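Transcription regulator (Lactobacillus plantarum WCFS1, PDB 3CLK) probably regulates transcription as a DNA-binding dimer, with an effector-sensing region that has the periplasmic-binding-protein fold, as in the LacI family. Local coordinates at residues Q115-L120 / G188-S193; T196-L201 / K227-Q232; Q232-S237 / R275-R280. One frame throughout, in Å; residues are numbered along the deposited sequence.

Contact 1 of 3, residues Q115-L120 / G188-S193; sequences QATNLL and GIIAAS
Ala116, Thr117 and Leu120 of helix 109-121 pack on Gly188 and Ile190 of strand 188-191 in a buried, almost wholly apolar helix-on-sheet contact. It lies within the mixed-sheet lobe of the periplasmic-binding-protein fold. Helix and strand run nearly antiparallel, at 160°, with their axes 8.8 Å apart at the closest. Ile190 makes the largest contribution, splitting its two branches along the helix. CG2 meets the methyl of Ala116, Ala116 CB lying 3.8 Å from Ile190 CG2. The longer branch has CG1 beside the backbone N (chi1 -61°) and runs straight on to CD1, which is carried past Ala116 toward Thr117. The two side chains cross there at about a right angle, but CD1 is modelled too close to the threonine hydroxyl, so the detail of this approach is doubtful. That hydroxyl is bonded to Gly113 O, one turn back in its own helix. Leu120 reaches the strand with CD1, which rests 4.0 Å from Ile190 CG1 and 3.9 Å from Ile189 N, a close seat made possible because Gly188 has no side chain. An alanine in place of Ile190 would probably open a gap between helix and strand, taking from Ala116 CB and Leu120 CD1 their apolar partner. Strand 188-191 lies between strands 128-131 and 216-219; Ala116 and Leu120 also touch Val218 on the latter, Thr117 is flanked by helix 138-153, and Ile189 and Ala191 turn to helix 194-206 on the other sheet face, completing an alpha/beta/alpha sandwich.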
# COMPACT_ATOMS: atom_id res chain seq x y z
N GLN B 115 -2.33 0.59 -25.18
CA GLN B 115 -1.12 1.39 -25.01
C GLN B 115 0.07 0.60 -24.44
O GLN B 115 1.20 0.77 -24.89
CB GLN B 115 -1.40 2.60 -24.13
CG GLN B 115 -2.14 3.71 -24.86
CD GLN B 115 -2.23 4.99 -24.05
OE1 GLN B 115 -1.22 5.48 -23.54
NE2 GLN B 115 -3.42 5.55 -23.95
N ALA B 116 -0.20 -0.25 -23.46
CA ALA B 116 0.85 -1.06 -22.85
C ALA B 116 1.53 -1.94 -23.90
O ALA B 116 2.76 -2.04 -23.96
CB ALA B 116 0.25 -1.94 -21.74
N THR B 117 0.70 -2.57 -24.73
CA THR B 117 1.19 -3.46 -25.76
C THR B 117 1.93 -2.73 -26.88
O THR B 117 2.99 -3.16 -27.31
CB THR B 117 0.03 -4.29 -26.35
OG1 THR B 117 -0.68 -4.91 -25.27
CG2 THR B 117 0.56 -5.36 -27.28
N ASN B 118 1.36 -1.62 -27.34
CA ASN B 118 2.01 -0.85 -28.40
C ASN B 118 3.35 -0.29 -27.94
O ASN B 118 4.26 -0.11 -28.75
CB ASN B 118 1.10 0.29 -28.88
CG ASN B 118 0.09 -0.18 -29.92
OD1 ASN B 118 -0.91 0.50 -30.18
ND2 ASN B 118 0.36 -1.33 -30.52
N LEU B 119 3.46 0.01 -26.65
CA LEU B 119 4.71 0.53 -26.11
C LEU B 119 5.84 -0.46 -26.42
O LEU B 119 6.94 -0.05 -26.81
CB LEU B 119 4.58 0.76 -24.60
CG LEU B 119 5.68 1.57 -23.89
CD1 LEU B 119 5.19 2.04 -22.53
CD2 LEU B 119 6.95 0.72 -23.76
N LEU B 120 5.56 -1.75 -26.25
CA LEU B 120 6.57 -2.78 -26.53
C LEU B 120 6.71 -2.97 -28.05
O LEU B 120 7.83 -3.10 -28.55
CB LEU B 120 6.18 -4.11 -25.87
CG LEU B 120 6.19 -4.13 -24.33
CD1 LEU B 120 5.60 -5.44 -23.81
CD2 LEU B 120 7.62 -3.97 -23.84
N GLY B 188 8.83 -9.59 -24.29
CA GLY B 188 8.13 -8.52 -23.61
C GLY B 188 6.92 -9.08 -22.88
O GLY B 188 6.26 -9.99 -23.37
N ILE B 189 6.64 -8.54 -21.69
CA ILE B 189 5.49 -8.98 -20.90
C ILE B 189 4.79 -7.79 -20.27
O ILE B 189 5.43 -6.89 -19.72
CB ILE B 189 5.92 -9.95 -19.79
CG1 ILE B 189 6.49 -11.24 -20.41
CG2 ILE B 189 4.73 -10.29 -18.89
CD1 ILE B 189 7.09 -12.18 -19.37
N ILE B 190 3.47 -7.79 -20.37
CA ILE B 190 2.64 -6.74 -19.80
C ILE B 190 2.09 -7.30 -18.50
O ILE B 190 1.52 -8.40 -18.47
CB ILE B 190 1.47 -6.39 -20.74
CG1 ILE B 190 2.03 -5.89 -22.08
CG2 ILE B 190 0.57 -5.34 -20.09
CD1 ILE B 190 0.98 -5.48 -23.06
N ALA B 191 2.28 -6.57 -17.41
CA ALA B 191 1.81 -7.02 -16.11
C ALA B 191 0.46 -6.38 -15.79
O ALA B 191 0.26 -5.20 -16.04
CB ALA B 191 2.83 -6.68 -15.03
N ALA B 192 -0.44 -7.19 -15.24
CA ALA B 192 -1.78 -6.74 -14.89
C ALA B 192 -1.79 -5.63 -13.85
O ALA B 192 -2.76 -4.89 -13.75
CB ALA B 192 -2.61 -7.94 -14.39
N SER B 193 -0.72 -5.54 -13.06
CA SER B 193 -0.63 -4.54 -12.00
C SER B 193 0.83 -4.39 -11.58
O SER B 193 1.68 -5.21 -11.95
CB SER B 193 -1.46 -4.96 -10.78
OG SER B 193 -0.80 -5.99 -10.05

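Contact 2 of 3, residues T196-L201 / K227-Q232; sequences TAIGIL and KITRPQ
Ile198 and Leu201, one turn apart on helix 194-206, close on Thr229 in the loop that leads from strand 216-219 toward strand 234-237. The helix starts its work elsewhere: Thr196 bonds Ser193 OG and Ser169 O near the N-terminal end, and Ala197 packs on Leu233 and the sheet. Ile198 is the first to meet the loop. Its CB points past the loop, but CG1 and CD1 bend in on the methyl of Thr229, with Ile198 CG1 and Ile198 CD1 each 3.5 Å from Thr229 CG2, the first a tight fit for two carbons. Ile200 turns back to Ile189 and Ala191 of the sheet. Leu201 then meets a different part of the threonine, CB and the hydroxyl. With CG anti to its backbone N (chi1 -164°), it sends CD1 to within 3.7 Å of Thr229 CB and equally near Thr229 OG1, and CD1 continues to 3.8 Å from Pro231 O; its other methyl, Leu201 CD2, lies 4.0 Å from Arg230 O. The loop is braced internally. Thr229 OG1 donates to Pro231 O over 2.9 Å, across the cis peptide that precedes the proline, and Arg230 NE reaches Thr229 O at 2.7 Å, from well above the carbonyl plane. The second subunit covers the neighbourhood: Ile228 of that subunit packs on Ile198, and its Asn202 donates through ND2 to this chain's Ile228 O. The helix meets the loop with hydrocarbon branches, while the threonine hydroxyl beside Leu201 bonds to the loop's own Pro231 O; polar bonding thus shapes the loop, and apolar packing seats it on the helix next to the dimer interface.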
# COMPACT_ATOMS: atom_id res chain seq x y z
N THR B 196 1.95 -7.35 -9.65
CA THR B 196 2.11 -8.49 -10.54
C THR B 196 3.45 -8.35 -11.27
O THR B 196 4.20 -9.31 -11.43
CB THR B 196 0.93 -8.57 -11.55
OG1 THR B 196 -0.27 -8.93 -10.84
CG2 THR B 196 1.20 -9.63 -12.64
N ALA B 197 3.77 -7.12 -11.68
CA ALA B 197 5.02 -6.87 -12.37
C ALA B 197 6.22 -7.20 -11.49
O ALA B 197 7.24 -7.70 -11.97
CB ALA B 197 5.09 -5.41 -12.80
N ILE B 198 6.12 -6.92 -10.20
CA ILE B 198 7.24 -7.21 -9.33
C ILE B 198 7.44 -8.72 -9.25
O ILE B 198 8.58 -9.19 -9.26
CB ILE B 198 7.05 -6.59 -7.93
CG1 ILE B 198 6.88 -5.07 -8.05
CG2 ILE B 198 8.28 -6.85 -7.06
CD1 ILE B 198 6.70 -4.38 -6.72
N GLY B 199 6.35 -9.48 -9.21
CA GLY B 199 6.46 -10.93 -9.16
C GLY B 199 7.11 -11.47 -10.43
O GLY B 199 7.97 -12.36 -10.39
N ILE B 200 6.71 -10.93 -11.57
CA ILE B 200 7.27 -11.33 -12.85
C ILE B 200 8.76 -11.02 -12.83
O ILE B 200 9.60 -11.85 -13.19
CB ILE B 200 6.65 -10.54 -14.02
CG1 ILE B 200 5.18 -10.92 -14.18
CG2 ILE B 200 7.43 -10.79 -15.32
CD1 ILE B 200 4.41 -10.03 -15.14
N LEU B 201 9.08 -9.80 -12.39
CA LEU B 201 10.45 -9.31 -12.31
C LEU B 201 11.36 -10.19 -11.46
O LEU B 201 12.48 -10.53 -11.87
CB LEU B 201 10.46 -7.89 -11.74
CG LEU B 201 11.72 -7.02 -11.89
CD1 LEU B 201 11.50 -5.66 -11.23
CD2 LEU B 201 12.90 -7.71 -11.27
N LYS B 227 8.65 2.54 -8.56
CA LYS B 227 9.91 3.22 -8.28
C LYS B 227 10.75 2.56 -7.20
O LYS B 227 11.81 3.08 -6.83
CB LYS B 227 9.64 4.68 -7.91
CG LYS B 227 9.41 5.59 -9.11
CD LYS B 227 10.74 6.07 -9.70
CE LYS B 227 10.59 6.61 -11.13
NZ LYS B 227 9.53 7.66 -11.27
N ILE B 228 10.31 1.41 -6.69
CA ILE B 228 11.06 0.73 -5.63
C ILE B 228 11.75 -0.56 -6.07
O ILE B 228 12.52 -1.13 -5.30
CB ILE B 228 10.16 0.40 -4.43
CG1 ILE B 228 9.15 -0.69 -4.81
CG2 ILE B 228 9.45 1.66 -3.94
CD1 ILE B 228 8.33 -1.21 -3.65
N THR B 229 11.47 -1.03 -7.28
CA THR B 229 12.11 -2.25 -7.75
C THR B 229 13.33 -1.88 -8.59
O THR B 229 13.46 -0.75 -9.04
CB THR B 229 11.17 -3.09 -8.63
OG1 THR B 229 10.73 -2.31 -9.75
CG2 THR B 229 9.96 -3.53 -7.83
N ARG B 230 14.22 -2.84 -8.77
CA ARG B 230 15.42 -2.63 -9.58
C ARG B 230 15.43 -3.69 -10.68
O ARG B 230 15.60 -4.87 -10.40
CB ARG B 230 16.68 -2.77 -8.73
CG ARG B 230 16.86 -1.70 -7.66
CD ARG B 230 16.97 -0.30 -8.26
NE ARG B 230 15.70 0.42 -8.15
CZ ARG B 230 15.59 1.71 -7.85
NH1 ARG B 230 16.67 2.44 -7.62
NH2 ARG B 230 14.40 2.26 -7.74
N PRO B 231 15.27 -3.27 -11.94
CA PRO B 231 15.08 -1.89 -12.38
C PRO B 231 13.69 -1.33 -12.09
O PRO B 231 12.74 -2.08 -11.88
CB PRO B 231 15.34 -1.98 -13.88
CG PRO B 231 14.74 -3.31 -14.22
CD PRO B 231 15.24 -4.20 -13.09
N GLN B 232 13.58 0.00 -12.08
CA GLN B 232 12.30 0.65 -11.85
C GLN B 232 11.40 0.33 -13.04
O GLN B 232 11.84 0.37 -14.19
CB GLN B 232 12.48 2.16 -11.67
CG GLN B 232 13.31 2.48 -10.44
CD GLN B 232 13.15 3.91 -9.97
OE1 GLN B 232 13.31 4.86 -10.75
NE2 GLN B 232 12.84 4.08 -8.69

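Contact 3 of 3, residues Q232-S237 / R275-R280; sequences QLTSIS and RKSTAR
Arg275 lies along the backbone of Gln232 and Leu233, its side chain extended from CG to NE. Its CB starts 3.4 Å from Gln232 O; CG then passes 3.3 Å from Leu233 O, and CD lies 3.1 Å from that same Leu233 O. NE has the like-charged Lys227 NZ nearby. At the tip NH1 grips two acceptors: Leu233 O at 2.9 Å, approached nearly along the C=O axis (162°), and Ser235 OG at 3.0 Å, in the guanidinium plane. Ser235 OG in turn pairs with Ser237 OG. This arginine follows strand 271-273, the antiparallel edge of the otherwise parallel mixed sheet of the periplasmic-binding-protein fold, and so continues past the start of strand 234-237, whose Ser235 bonds Val273 through the backbone. The main chain after that edge is held too. Arg275 N donates to Thr234 OG1 at 2.8 Å, and Lys276 N to Gln232 O at 2.9 Å. Thr234 N points almost straight (175°) at Ser277 OG, 2.7 Å away, a hydroxyl also bonded to Ile217 O in strand 216-219. Beyond it, Thr278 CG2 packs on Thr234 CB.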
# COMPACT_ATOMS: atom_id res chain seq x y z
N GLN B 232 13.58 0.00 -12.08
CA GLN B 232 12.30 0.65 -11.85
C GLN B 232 11.40 0.33 -13.04
O GLN B 232 11.84 0.37 -14.19
CB GLN B 232 12.48 2.16 -11.67
CG GLN B 232 13.31 2.48 -10.44
CD GLN B 232 13.15 3.91 -9.97
OE1 GLN B 232 13.31 4.86 -10.75
NE2 GLN B 232 12.84 4.08 -8.69
N LEU B 233 10.14 0.02 -12.76
CA LEU B 233 9.18 -0.38 -13.78
C LEU B 233 8.54 0.68 -14.66
O LEU B 233 7.96 1.66 -14.17
CB LEU B 233 8.06 -1.18 -13.12
CG LEU B 233 8.38 -2.56 -12.54
CD1 LEU B 233 7.30 -2.95 -11.52
CD2 LEU B 233 8.46 -3.57 -13.66
N THR B 234 8.66 0.48 -15.97
CA THR B 234 8.04 1.38 -16.92
C THR B 234 6.57 1.00 -16.80
O THR B 234 6.24 -0.17 -16.61
CB THR B 234 8.52 1.12 -18.36
OG1 THR B 234 9.85 1.60 -18.49
CG2 THR B 234 7.63 1.83 -19.37
N SER B 235 5.69 1.98 -16.91
CA SER B 235 4.29 1.67 -16.73
C SER B 235 3.33 2.54 -17.50
O SER B 235 3.70 3.58 -18.05
CB SER B 235 3.94 1.78 -15.25
OG SER B 235 4.07 3.12 -14.81
N ILE B 236 2.08 2.07 -17.53
CA ILE B 236 0.98 2.81 -18.12
C ILE B 236 0.34 3.24 -16.82
O ILE B 236 -0.25 2.43 -16.10
CB ILE B 236 0.04 1.90 -18.92
CG1 ILE B 236 0.76 1.36 -20.16
CG2 ILE B 236 -1.21 2.68 -19.34
CD1 ILE B 236 1.33 2.45 -21.07
N SER B 237 0.51 4.52 -16.49
CA SER B 237 0.01 5.04 -15.23
C SER B 237 -1.40 5.58 -15.31
O SER B 237 -1.76 6.27 -16.27
CB SER B 237 0.95 6.13 -14.73
OG SER B 237 2.28 5.63 -14.70
N ARG B 275 10.54 4.14 -17.44
CA ARG B 275 11.50 4.05 -16.35
C ARG B 275 12.69 3.22 -16.81
O ARG B 275 13.38 3.63 -17.73
CB ARG B 275 10.85 3.49 -15.09
CG ARG B 275 9.77 4.44 -14.55
CD ARG B 275 9.40 4.21 -13.10
NE ARG B 275 8.40 5.19 -12.67
CZ ARG B 275 7.12 5.18 -13.04
NH1 ARG B 275 6.67 4.23 -13.86
NH2 ARG B 275 6.30 6.13 -12.63
N LYS B 276 12.94 2.06 -16.22
CA LYS B 276 14.11 1.29 -16.64
C LYS B 276 13.89 -0.19 -16.93
O LYS B 276 14.86 -0.95 -17.04
CB LYS B 276 15.21 1.45 -15.58
CG LYS B 276 15.72 2.88 -15.46
CD LYS B 276 16.37 3.33 -16.76
CE LYS B 276 16.82 4.78 -16.69
NZ LYS B 276 17.76 5.00 -15.55
N SER B 277 12.64 -0.60 -17.07
CA SER B 277 12.33 -2.01 -17.30
C SER B 277 12.04 -2.40 -18.75
O SER B 277 11.64 -3.54 -19.00
CB SER B 277 11.14 -2.42 -16.42
OG SER B 277 9.97 -1.74 -16.84
N THR B 278 12.24 -1.48 -19.68
CA THR B 278 12.01 -1.76 -21.10
C THR B 278 13.20 -1.31 -21.94
O THR B 278 13.90 -0.38 -21.58
CB THR B 278 10.75 -1.03 -21.67
OG1 THR B 278 10.88 0.39 -21.51
CG2 THR B 278 9.49 -1.50 -20.95
N ALA B 279 13.43 -2.00 -23.06
CA ALA B 279 14.51 -1.67 -23.98
C ALA B 279 14.14 -2.21 -25.35
O ALA B 279 13.37 -3.18 -25.45
CB ALA B 279 15.83 -2.28 -23.52
N ARG B 280 14.65 -1.59 -26.42
CA ARG B 280 14.33 -2.07 -27.76
C ARG B 280 14.79 -3.52 -27.90
O ARG B 280 15.79 -3.91 -27.31
CB ARG B 280 15.00 -1.21 -28.83
CG ARG B 280 14.47 0.21 -28.93
CD ARG B 280 14.81 0.79 -30.29
NE ARG B 280 14.11 0.05 -31.34
CZ ARG B 280 12.87 0.31 -31.74
NH1 ARG B 280 12.19 1.30 -31.18
NH2 ARG B 280 12.30 -0.44 -32.67

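Overall arrangement
All three contacts lie in the same lobe, around one mixed sheet. Contact 1 sits on one face of it and contact 2 beyond the other, their centres 14 Å apart, joined where Ala191 CB meets Ala197 CB at 3.4 Å. Contact 3 is nearer to both, its centre 9 Å from contact 1 and 10 Å from contact 2. Its Ile236 CG1 touches Ala116 CA at 3.6 Å, while its Leu233 CD1 turns to the other layer and lies 3.5 Å from Ala197 CB. Gln232 belongs to contacts 2 and 3 alike, and Tyr170 of the second subunit packs on it, bringing the dimer partner to these two contacts, whereas it does not touch the two segments of contact 1.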